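Putative sugar binding protein (Bacteroides vulgatus ATCC 8482, PDB 3KEZ) probably binds sugars at the outer membrane as a calcium-binding member of the SusD family. Local coordinates at residues I88-N93 with E153-D158. Sequence-based numbering, arbitrary orientation.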
loop_
_atom_site.group_PDB
_atom_site.type_symbol
_atom_site.label_atom_id
_atom_site.label_comp_id
_atom_site.label_asym_id
_atom_site.label_seq_id
_atom_site.Cartn_x
_atom_site.Cartn_y
_atom_site.Cartn_z
ATOM N N ILE A 88 2.553 -15.860 2.343
ATOM C CA ILE A 88 1.529 -15.270 3.167
ATOM C C ILE A 88 0.132 -15.896 2.893
ATOM O O ILE A 88 -0.570 -16.365 3.818
ATOM C CB ILE A 88 1.502 -13.717 2.966
ATOM C CG1 ILE A 88 2.746 -13.074 3.570
ATOM C CG2 ILE A 88 0.193 -13.127 3.517
ATOM C CD1 ILE A 88 3.024 -11.689 3.025
ATOM N N ILE A 89 -0.269 -15.910 1.631
ATOM C CA ILE A 89 -1.549 -16.561 1.244
ATOM C C ILE A 89 -1.623 -18.040 1.695
ATOM O O ILE A 89 -2.637 -18.482 2.220
ATOM C CB ILE A 89 -1.806 -16.467 -0.325
ATOM C CG1 ILE A 89 -2.010 -14.996 -0.731
ATOM C CG2 ILE A 89 -2.941 -17.432 -0.715
ATOM C CD1 ILE A 89 -2.028 -14.695 -2.297
ATOM N N GLN A 90 -0.559 -18.807 1.499
ATOM C CA GLN A 90 -0.583 -20.221 1.959
ATOM C C GLN A 90 -0.884 -20.339 3.454
ATOM O O GLN A 90 -1.650 -21.193 3.859
ATOM C CB GLN A 90 0.739 -20.949 1.681
ATOM C CG GLN A 90 0.942 -21.428 0.292
ATOM C CD GLN A 90 0.005 -22.551 -0.090
ATOM O OE1 GLN A 90 0.157 -23.692 0.361
ATOM N NE2 GLN A 90 -0.957 -22.241 -0.932
ATOM N N ASN A 91 -0.276 -19.482 4.282
ATOM C CA ASN A 91 -0.537 -19.536 5.736
ATOM C C ASN A 91 -1.914 -19.009 6.144
ATOM O O ASN A 91 -2.514 -19.470 7.154
ATOM C CB ASN A 91 0.613 -18.851 6.491
ATOM C CG ASN A 91 1.880 -19.712 6.483
ATOM O OD1 ASN A 91 1.940 -20.719 7.168
ATOM N ND2 ASN A 91 2.848 -19.355 5.652
ATOM N N CYS A 92 -2.428 -18.045 5.377
ATOM C CA CYS A 92 -3.807 -17.622 5.545
ATOM C C CYS A 92 -4.748 -18.785 5.257
ATOM O O CYS A 92 -5.664 -19.011 6.008
ATOM C CB CYS A 92 -4.165 -16.461 4.627
ATOM S SG CYS A 92 -3.331 -14.873 5.043
ATOM N N ASN A 93 -4.519 -19.497 4.146
ATOM C CA ASN A 93 -5.266 -20.714 3.791
ATOM C C ASN A 93 -5.208 -21.771 4.859
ATOM O O ASN A 93 -6.233 -22.365 5.193
ATOM C CB ASN A 93 -4.751 -21.300 2.468
ATOM C CG ASN A 93 -5.001 -20.362 1.293
ATOM O OD1 ASN A 93 -5.755 -19.388 1.432
ATOM N ND2 ASN A 93 -4.390 -20.643 0.141
ATOM N N GLU A 153 -6.207 -23.320 -1.269
ATOM C CA GLU A 153 -5.842 -24.461 -0.445
ATOM C C GLU A 153 -4.307 -24.548 -0.298
ATOM O O GLU A 153 -3.595 -23.591 -0.591
ATOM C CB GLU A 153 -6.485 -25.720 -1.019
ATOM C CG GLU A 153 -8.004 -25.567 -1.168
ATOM C CD GLU A 153 -8.683 -26.810 -1.718
ATOM O OE1 GLU A 153 -8.389 -27.200 -2.877
ATOM O OE2 GLU A 153 -9.530 -27.379 -1.000
ATOM N N LEU A 154 -3.802 -25.670 0.203
ATOM C CA LEU A 154 -2.388 -25.780 0.493
ATOM C C LEU A 154 -1.672 -26.406 -0.706
ATOM O O LEU A 154 -2.101 -27.425 -1.276
ATOM C CB LEU A 154 -2.151 -26.601 1.773
ATOM C CG LEU A 154 -2.830 -26.104 3.059
ATOM C CD1 LEU A 154 -2.412 -27.003 4.247
ATOM C CD2 LEU A 154 -2.579 -24.547 3.319
ATOM N N SER A 155 -0.565 -25.807 -1.069
ATOM C CA SER A 155 0.259 -26.273 -2.172
ATOM C C SER A 155 1.001 -27.586 -1.871
ATOM O O SER A 155 1.345 -27.872 -0.732
ATOM C CB SER A 155 1.283 -25.180 -2.480
ATOM O OG SER A 155 0.604 -24.053 -3.021
ATOM N N THR A 156 1.203 -28.384 -2.901
ATOM C CA THR A 156 2.054 -29.578 -2.850
ATOM C C THR A 156 3.008 -29.476 -4.010
ATOM O O THR A 156 2.874 -28.567 -4.837
ATOM C CB THR A 156 1.264 -30.868 -3.093
ATOM O OG1 THR A 156 0.837 -30.902 -4.468
ATOM C CG2 THR A 156 0.071 -30.984 -2.115
ATOM N N ILE A 157 3.920 -30.442 -4.122
ATOM C CA ILE A 157 4.834 -30.502 -5.279
ATOM C C ILE A 157 4.139 -30.624 -6.655
ATOM O O ILE A 157 4.769 -30.366 -7.701
ATOM C CB ILE A 157 5.909 -31.614 -5.127
ATOM C CG1 ILE A 157 5.295 -33.022 -5.228
ATOM C CG2 ILE A 157 6.661 -31.425 -3.833
ATOM C CD1 ILE A 157 6.315 -34.138 -5.279
ATOM N N ASP A 158 2.867 -31.021 -6.651
ATOM C CA ASP A 158 2.084 -31.243 -7.860
ATOM C C ASP A 158 1.271 -30.002 -8.298
ATOM O O ASP A 158 0.591 -30.057 -9.322
ATOM C CB ASP A 158 1.107 -32.375 -7.579
ATOM C CG ASP A 158 0.377 -32.895 -8.829
ATOM O OD1 ASP A 158 0.974 -32.872 -9.938
ATOM O OD2 ASP A 158 -0.795 -33.354 -8.651
HETATM O O HOH W 1 1.788 -26.572 1.486
#
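Gln-90 and Asn-93, one turn apart on helix 80-96, hold the backbone at Glu-153 and Ser-155 in a polar surface contact. The partner segment belongs to the long loop between helices 138-141 and 166-183. Both segments lie in the N-terminal SusD-like region of this largely helical protein, and the contact is plain structural packing away from the calcium site. Gln-90 does most of the work with its amide. OE1 accepts the backbone N-H of Ser-155 at 2.7 Å, and this bond is almost straight, 176° at the hydrogen. NE2 donates to Glu-153 O at 3.0 Å and lies in the plane of that carbonyl, but the bond is more bent. One side chain thus pairs with the C=O before Leu-154 and the N-H after it, as a residue of a parallel strand would. The bend at chi2 (-68°) turns the amide to meet the loop, although the CA-CB bond does not aim at it. Asn-93 ND2 gives Glu-153 O a second bond of 3.1 Å, with the donor tilted 34° from the carbonyl plane. The carbonyl oxygen is therefore held by two side-chain amides. Leu-154 CD2 lies 3.5 Å from the backbone oxygen Gln-90 O; its nearest carbon across the contact is Asn-93 CB, 4.0 Å from CD2. A water donates to Ser-155 O at 2.6 Å and weakly to Gln-90 OE1. An alanine in place of Gln-90 would probably leave Ser-155 N without this acceptor and Glu-153 O with Asn-93 alone of the two amides, so the stretch around Ser-155 would be less tightly held. Asn-93 ND2 also bonds Val-151 O, earlier in the same loop, while its OD1 accepts from Arg-123 of helix 109-134. The loop meets helix 80-96 at the surface, while Ile-88, Ile-89 and Cys-92 pack on helix 109-134, and Ile-88 and Asn-91 meet helix 20-34.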